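Protein TASOR (Homo sapiens, PDB 6TL1) directs assembly of the HUSH complex, which maintains epigenetic silencing at genomic loci rich in H3K9me3. Local coordinates at residues 23-28 and 111-116; 32-37 and 205-210. One frame throughout, in Å; residues are numbered along the deposited sequence.

Contact 1 of 2, residues 23-28 and 111-116; sequences SSYLEP and RYADLL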
loop_
_atom_site.group_PDB
_atom_site.type_symbol
_atom_site.label_atom_id
_atom_site.label_comp_id
_atom_site.label_asym_id
_atom_site.label_seq_id
_atom_site.Cartn_x
_atom_site.Cartn_y
_atom_site.Cartn_z
ATOM N N SER A 23 -11.496 -3.496 -8.054
ATOM C CA SER A 23 -10.984 -2.672 -9.136
ATOM C C SER A 23 -9.457 -2.601 -9.161
ATOM O O SER A 23 -8.897 -1.940 -10.039
ATOM C CB SER A 23 -11.591 -1.274 -9.039
ATOM O OG SER A 23 -11.101 -0.618 -7.892
ATOM N N SER A 24 -8.769 -3.246 -8.214
ATOM C CA SER A 24 -7.326 -3.089 -8.051
ATOM C C SER A 24 -6.567 -4.400 -8.252
ATOM O O SER A 24 -5.430 -4.537 -7.788
ATOM C CB SER A 24 -7.020 -2.514 -6.669
ATOM O OG SER A 24 -7.798 -1.349 -6.425
ATOM N N TYR A 25 -7.166 -5.359 -8.935
ATOM C CA TYR A 25 -6.505 -6.624 -9.207
ATOM C C TYR A 25 -5.539 -6.491 -10.372
ATOM O O TYR A 25 -5.758 -5.723 -11.315
ATOM C CB TYR A 25 -7.529 -7.716 -9.540
ATOM C CG TYR A 25 -8.382 -8.178 -8.377
ATOM C CD1 TYR A 25 -7.877 -8.201 -7.086
ATOM C CD2 TYR A 25 -9.703 -8.597 -8.579
ATOM C CE1 TYR A 25 -8.656 -8.627 -6.024
ATOM C CE2 TYR A 25 -10.488 -9.025 -7.524
ATOM C CZ TYR A 25 -9.959 -9.028 -6.250
ATOM O OH TYR A 25 -10.728 -9.447 -5.198
ATOM N N LEU A 26 -4.454 -7.258 -10.302
ATOM C CA LEU A 26 -3.635 -7.407 -11.496
ATOM C C LEU A 26 -4.343 -8.301 -12.500
ATOM O O LEU A 26 -4.298 -8.057 -13.712
ATOM C CB LEU A 26 -2.270 -7.987 -11.141
ATOM C CG LEU A 26 -1.451 -8.342 -12.379
ATOM C CD1 LEU A 26 -1.045 -7.074 -13.121
ATOM C CD2 LEU A 26 -0.229 -9.181 -12.011
ATOM N N GLU A 27 -5.026 -9.330 -12.015
ATOM C CA GLU A 27 -5.887 -10.153 -12.862
ATOM C C GLU A 27 -7.319 -9.960 -12.379
ATOM O O GLU A 27 -7.715 -10.558 -11.361
ATOM C CB GLU A 27 -5.473 -11.618 -12.779
ATOM C CG GLU A 27 -4.071 -11.884 -13.298
ATOM C CD GLU A 27 -3.715 -13.363 -13.286
ATOM O OE1 GLU A 27 -4.637 -14.195 -13.122
ATOM O OE2 GLU A 27 -2.517 -13.687 -13.430
ATOM N N PRO A 28 -8.148 -9.194 -13.094
ATOM C CA PRO A 28 -9.509 -8.920 -12.588
ATOM C C PRO A 28 -10.342 -10.167 -12.309
ATOM O O PRO A 28 -11.282 -10.080 -11.509
ATOM C CB PRO A 28 -10.120 -8.050 -13.693
ATOM C CG PRO A 28 -8.927 -7.336 -14.265
ATOM C CD PRO A 28 -7.841 -8.387 -14.288
ATOM N N ARG A 111 0.746 -2.674 -5.058
ATOM C CA ARG A 111 -0.109 -1.969 -6.008
ATOM C C ARG A 111 -1.403 -2.736 -6.274
ATOM O O ARG A 111 -2.436 -2.130 -6.588
ATOM C CB ARG A 111 0.657 -1.759 -7.318
ATOM C CG ARG A 111 -0.158 -1.300 -8.509
ATOM C CD ARG A 111 0.724 -0.697 -9.598
ATOM N NE ARG A 111 -0.016 -0.508 -10.847
ATOM C CZ ARG A 111 0.545 -0.372 -12.050
ATOM N NH1 ARG A 111 1.863 -0.408 -12.182
ATOM N NH2 ARG A 111 -0.217 -0.203 -13.126
ATOM N N TYR A 112 -1.357 -4.060 -6.191
ATOM C CA TYR A 112 -2.441 -4.923 -6.639
ATOM C C TYR A 112 -2.993 -5.723 -5.471
ATOM O O TYR A 112 -2.229 -6.297 -4.688
ATOM C CB TYR A 112 -1.967 -5.870 -7.742
ATOM C CG TYR A 112 -1.564 -5.183 -9.025
ATOM C CD1 TYR A 112 -2.516 -4.574 -9.819
ATOM C CD2 TYR A 112 -0.229 -5.149 -9.447
ATOM C CE1 TYR A 112 -2.179 -3.954 -10.997
ATOM C CE2 TYR A 112 0.126 -4.515 -10.638
ATOM C CZ TYR A 112 -0.870 -3.927 -11.408
ATOM O OH TYR A 112 -0.588 -3.294 -12.588
ATOM N N ALA A 113 -4.323 -5.776 -5.371
ATOM C CA ALA A 113 -4.966 -6.430 -4.240
ATOM C C ALA A 113 -4.927 -7.947 -4.312
ATOM O O ALA A 113 -5.267 -8.590 -3.313
ATOM C CB ALA A 113 -6.423 -5.977 -4.129
ATOM N N ASP A 114 -4.553 -8.540 -5.454
ATOM C CA ASP A 114 -4.423 -9.990 -5.550
ATOM C C ASP A 114 -2.968 -10.452 -5.551
ATOM O O ASP A 114 -2.709 -11.645 -5.735
ATOM C CB ASP A 114 -5.160 -10.536 -6.790
ATOM C CG ASP A 114 -4.768 -9.836 -8.081
ATOM O OD1 ASP A 114 -4.063 -8.800 -8.033
ATOM O OD2 ASP A 114 -5.212 -10.303 -9.154
ATOM N N LEU A 115 -2.019 -9.539 -5.292
ATOM C CA LEU A 115 -0.576 -9.817 -5.289
ATOM C C LEU A 115 -0.009 -9.310 -3.966
ATOM O O LEU A 115 0.580 -8.228 -3.907
ATOM C CB LEU A 115 0.097 -9.154 -6.486
ATOM C CG LEU A 115 1.550 -9.530 -6.780
ATOM C CD1 LEU A 115 1.775 -11.018 -6.602
ATOM C CD2 LEU A 115 1.900 -9.105 -8.204
ATOM N N LEU A 116 -0.183 -10.105 -2.910
ATOM C CA LEU A 116 0.112 -9.681 -1.547
ATOM C C LEU A 116 1.302 -10.390 -0.908
ATOM O O LEU A 116 1.598 -10.130 0.264
ATOM C CB LEU A 116 -1.127 -9.888 -0.671
ATOM C CG LEU A 116 -2.395 -9.252 -1.233
ATOM C CD1 LEU A 116 -3.634 -9.835 -0.552
ATOM C CD2 LEU A 116 -2.328 -7.742 -1.087
#
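Y112 opens a type I beta turn running to L115, and this turn docks on the 23-28 loop of the pseudo-PARP domain; both pieces lack regular secondary structure, so the contact is loop against loop. The Y112 ring is sandwiched. L26 CB lies over one face as a CH-pi contact, 3.7 Å from the ring centroid and 17° off the normal, while CG of R111 covers the opposite face. With L26 CG anti to its own backbone N, L26 CD1 is carried along the same ring to 3.6 Å from Y112 CZ. The carbonyl oxygen of S24 meets the ring at its edge, in plane.

That oxygen also accepts the backbone bond from A113 N, at 2.9 Å from S24 O. The donor stands 45° above the carbonyl plane and so misses a lone pair, although the N-H points fairly straight at the oxygen. A113 CB rests obliquely near CE1 of the Y25 ring, and D114 CB approaches CD1 of the same ring at 3.6 Å.

The carboxylate of D114 then takes two successive backbone amides of the other loop. Its chi1 of 52° sets CG between the backbone N and carbonyl carbon, turning both oxygens to L26 and E27. L26 N to D114 OD1 (2.8 Å) arrives on the syn side but somewhat out of the carboxylate plane, whereas E27 N to D114 OD2 (3.0 Å) uses the syn lone pair. S30 OG is also hydrogen-bonded to OD2, as well as to E27 O; the two amides would be expected to stabilise the buried negative charge. L115 ends the walk with a looser apolar touch, its CD2 lying 4.4 Å from L26 CD2.

Contact 2 of 2, residues 32-37 and 205-210; sequences TNFNYR and VSFTYK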
loop_
_atom_site.group_PDB
_atom_site.type_symbol
_atom_site.label_atom_id
_atom_site.label_comp_id
_atom_site.label_asym_id
_atom_site.label_seq_id
_atom_site.Cartn_x
_atom_site.Cartn_y
_atom_site.Cartn_z
ATOM N N THR A 32 -13.133 -14.207 -8.477
ATOM C CA THR A 32 -13.698 -15.500 -8.099
ATOM C C THR A 32 -12.933 -16.169 -6.972
ATOM O O THR A 32 -13.490 -17.035 -6.292
ATOM C CB THR A 32 -13.739 -16.453 -9.295
ATOM O OG1 THR A 32 -12.416 -16.934 -9.578
ATOM C CG2 THR A 32 -14.275 -15.738 -10.497
ATOM N N ASN A 33 -11.689 -15.767 -6.729
ATOM C CA ASN A 33 -10.860 -16.451 -5.747
ATOM C C ASN A 33 -10.899 -15.835 -4.358
ATOM O O ASN A 33 -10.618 -16.538 -3.383
ATOM C CB ASN A 33 -9.401 -16.485 -6.236
ATOM C CG ASN A 33 -9.279 -17.010 -7.659
ATOM O OD1 ASN A 33 -9.722 -18.111 -7.942
ATOM N ND2 ASN A 33 -8.740 -16.208 -8.556
ATOM N N PHE A 34 -11.284 -14.575 -4.227
ATOM C CA PHE A 34 -11.339 -13.924 -2.924
ATOM C C PHE A 34 -12.780 -13.782 -2.464
ATOM O O PHE A 34 -13.624 -13.270 -3.203
ATOM C CB PHE A 34 -10.656 -12.563 -2.976
ATOM C CG PHE A 34 -9.160 -12.665 -3.093
ATOM C CD1 PHE A 34 -8.383 -12.826 -1.960
ATOM C CD2 PHE A 34 -8.536 -12.620 -4.334
ATOM C CE1 PHE A 34 -6.998 -12.937 -2.055
ATOM C CE2 PHE A 34 -7.158 -12.722 -4.438
ATOM C CZ PHE A 34 -6.393 -12.888 -3.301
ATOM N N ASN A 35 -13.054 -14.240 -1.248
ATOM C CA ASN A 35 -14.314 -13.945 -0.589
ATOM C C ASN A 35 -13.986 -13.037 0.588
ATOM O O ASN A 35 -13.300 -13.446 1.534
ATOM C CB ASN A 35 -15.029 -15.229 -0.174
ATOM C CG ASN A 35 -16.301 -14.968 0.618
ATOM O OD1 ASN A 35 -16.847 -13.867 0.606
ATOM N ND2 ASN A 35 -16.821 -16.010 1.240
ATOM N N TYR A 36 -14.435 -11.792 0.505
ATOM C CA TYR A 36 -14.205 -10.820 1.561
ATOM C C TYR A 36 -15.380 -10.922 2.518
ATOM O O TYR A 36 -16.494 -10.510 2.188
ATOM C CB TYR A 36 -14.057 -9.423 0.978
ATOM C CG TYR A 36 -12.899 -9.337 0.029
ATOM C CD1 TYR A 36 -11.589 -9.407 0.488
ATOM C CD2 TYR A 36 -13.117 -9.218 -1.339
ATOM C CE1 TYR A 36 -10.524 -9.339 -0.397
ATOM C CE2 TYR A 36 -12.068 -9.149 -2.223
ATOM C CZ TYR A 36 -10.772 -9.213 -1.748
ATOM O OH TYR A 36 -9.728 -9.141 -2.633
ATOM N N ARG A 37 -15.137 -11.483 3.695
ATOM C CA ARG A 37 -16.225 -11.856 4.577
ATOM C C ARG A 37 -16.444 -10.872 5.706
ATOM O O ARG A 37 -17.512 -10.902 6.323
ATOM C CB ARG A 37 -15.979 -13.247 5.159
ATOM C CG ARG A 37 -15.624 -14.289 4.092
ATOM C CD ARG A 37 -16.055 -15.664 4.535
ATOM N NE ARG A 37 -15.512 -16.720 3.692
ATOM C CZ ARG A 37 -15.835 -17.999 3.829
ATOM N NH1 ARG A 37 -16.683 -18.352 4.785
ATOM N NH2 ARG A 37 -15.301 -18.919 3.036
ATOM N N VAL A 205 -10.006 -5.569 5.565
ATOM C CA VAL A 205 -10.873 -6.668 5.171
ATOM C C VAL A 205 -10.196 -7.971 5.554
ATOM O O VAL A 205 -8.965 -8.073 5.599
ATOM C CB VAL A 205 -11.165 -6.663 3.660
ATOM C CG1 VAL A 205 -11.949 -5.424 3.264
ATOM C CG2 VAL A 205 -9.858 -6.769 2.881
ATOM N N SER A 206 -11.012 -8.969 5.850
ATOM C CA SER A 206 -10.556 -10.336 6.027
ATOM C C SER A 206 -11.034 -11.141 4.824
ATOM O O SER A 206 -12.166 -10.969 4.369
ATOM C CB SER A 206 -11.094 -10.928 7.327
ATOM O OG SER A 206 -10.469 -10.328 8.450
ATOM N N PHE A 207 -10.175 -12.005 4.291
ATOM C CA PHE A 207 -10.532 -12.792 3.121
ATOM C C PHE A 207 -10.308 -14.275 3.380
ATOM O O PHE A 207 -9.527 -14.676 4.244
ATOM C CB PHE A 207 -9.726 -12.377 1.871
ATOM C CG PHE A 207 -8.254 -12.746 1.923
ATOM C CD1 PHE A 207 -7.824 -14.019 1.590
ATOM C CD2 PHE A 207 -7.304 -11.799 2.260
ATOM C CE1 PHE A 207 -6.476 -14.352 1.635
ATOM C CE2 PHE A 207 -5.959 -12.121 2.298
ATOM C CZ PHE A 207 -5.545 -13.400 1.985
ATOM N N THR A 208 -10.986 -15.091 2.588
ATOM C CA THR A 208 -10.566 -16.464 2.383
ATOM C C THR A 208 -10.266 -16.627 0.903
ATOM O O THR A 208 -10.834 -15.921 0.063
ATOM C CB THR A 208 -11.609 -17.489 2.844
ATOM O OG1 THR A 208 -12.875 -17.216 2.229
ATOM C CG2 THR A 208 -11.753 -17.431 4.357
ATOM N N TYR A 209 -9.316 -17.503 0.603
ATOM C CA TYR A 209 -8.838 -17.721 -0.755
ATOM C C TYR A 209 -9.104 -19.167 -1.180
ATOM O O TYR A 209 -8.754 -20.105 -0.456
ATOM C CB TYR A 209 -7.345 -17.359 -0.855
ATOM C CG TYR A 209 -6.750 -17.541 -2.233
ATOM C CD1 TYR A 209 -6.877 -16.552 -3.207
ATOM C CD2 TYR A 209 -6.039 -18.683 -2.554
ATOM C CE1 TYR A 209 -6.326 -16.720 -4.470
ATOM C CE2 TYR A 209 -5.491 -18.854 -3.809
ATOM C CZ TYR A 209 -5.640 -17.870 -4.758
ATOM O OH TYR A 209 -5.092 -18.045 -6.004
ATOM N N LYS A 210 -9.723 -19.323 -2.359
ATOM C CA LYS A 210 -10.004 -20.566 -3.089
ATOM C C LYS A 210 -9.417 -20.398 -4.488
ATOM O O LYS A 210 -9.824 -19.478 -5.203
ATOM C CB LYS A 210 -11.532 -20.795 -3.261
ATOM C CG LYS A 210 -12.512 -21.309 -2.146
ATOM C CD LYS A 210 -12.263 -22.812 -1.748
ATOM C CE LYS A 210 -13.338 -23.492 -0.783
ATOM N NZ LYS A 210 -13.672 -22.655 0.448
#
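F34 turns the edge of its ring onto the face of F207, with F34 CD1 3.8 Å from F207 CD1. The centroids are 5.2 Å apart and the planes at 79°, an edge-to-face pair. Y209 CD1 sits over a face of the F34 ring, 3.7 Å from F34 CZ, but those two planes meet obliquely. Together the three rings form an aromatic cluster. Y36 points to this same side of the sheet, where its CD1 rests 3.8 Å from F207 CB and also meets V205 CG2.

Strands 34-42 and 199-209 are antiparallel neighbours in the five-stranded antiparallel sheet. F34 with Y209 and Y36 with F207 are non-hydrogen-bonded pairs, whereas N35 and T208 form the hydrogen-bonded pair between them: N35 N donates to T208 O, and T208 N to N35 O. The bonding continues at both ends, through K210 N to N33 O and R37 N to S206 O.

On the other side of the sheet, T208 OG1 stands between its own backbone N and carbonyl carbon (chi1 54°), a rotation that presents it to the R37 guanidinium edge. R37 NE donates to T208 OG1 at 3.1 Å in a bent bond, OG1 lying 22° out of the guanidinium plane, and R37 NH2 adds a weak bond to that oxygen. The two sides therefore differ in chemistry: aromatic and aliphatic groups, most of them buried, line one, where Y36 and V205 meet helix 12-22 and F34 and Y209 meet L121, while the other carries a polar hydroxyl-guanidinium pairing on an exposed arginine, consistent with one side facing the core and the other solvent.

How the contacts relate
From the N terminus the chain leaves helix 12-22, enters the 23-28 loop and soon begins strand 34-42. Contact 1 then closes a span of 82 residues, bringing the loop after strand 107-110 back to 23-28. Contact 2 closes a longer one of 167 residues, pairing the start of strand 34-42 with the end of strand 199-209. Their segments alternate, so the closures cross rather than nest. With centres about 13 Å apart, they also touch: Y25 OH and Y36 OH lie 2.8 Å apart, a probable hydrogen bond, and D114 CB packs 3.8 Å from F34 CE2. The loop pairing thus adjoins the aromatic side of the five-stranded sheet.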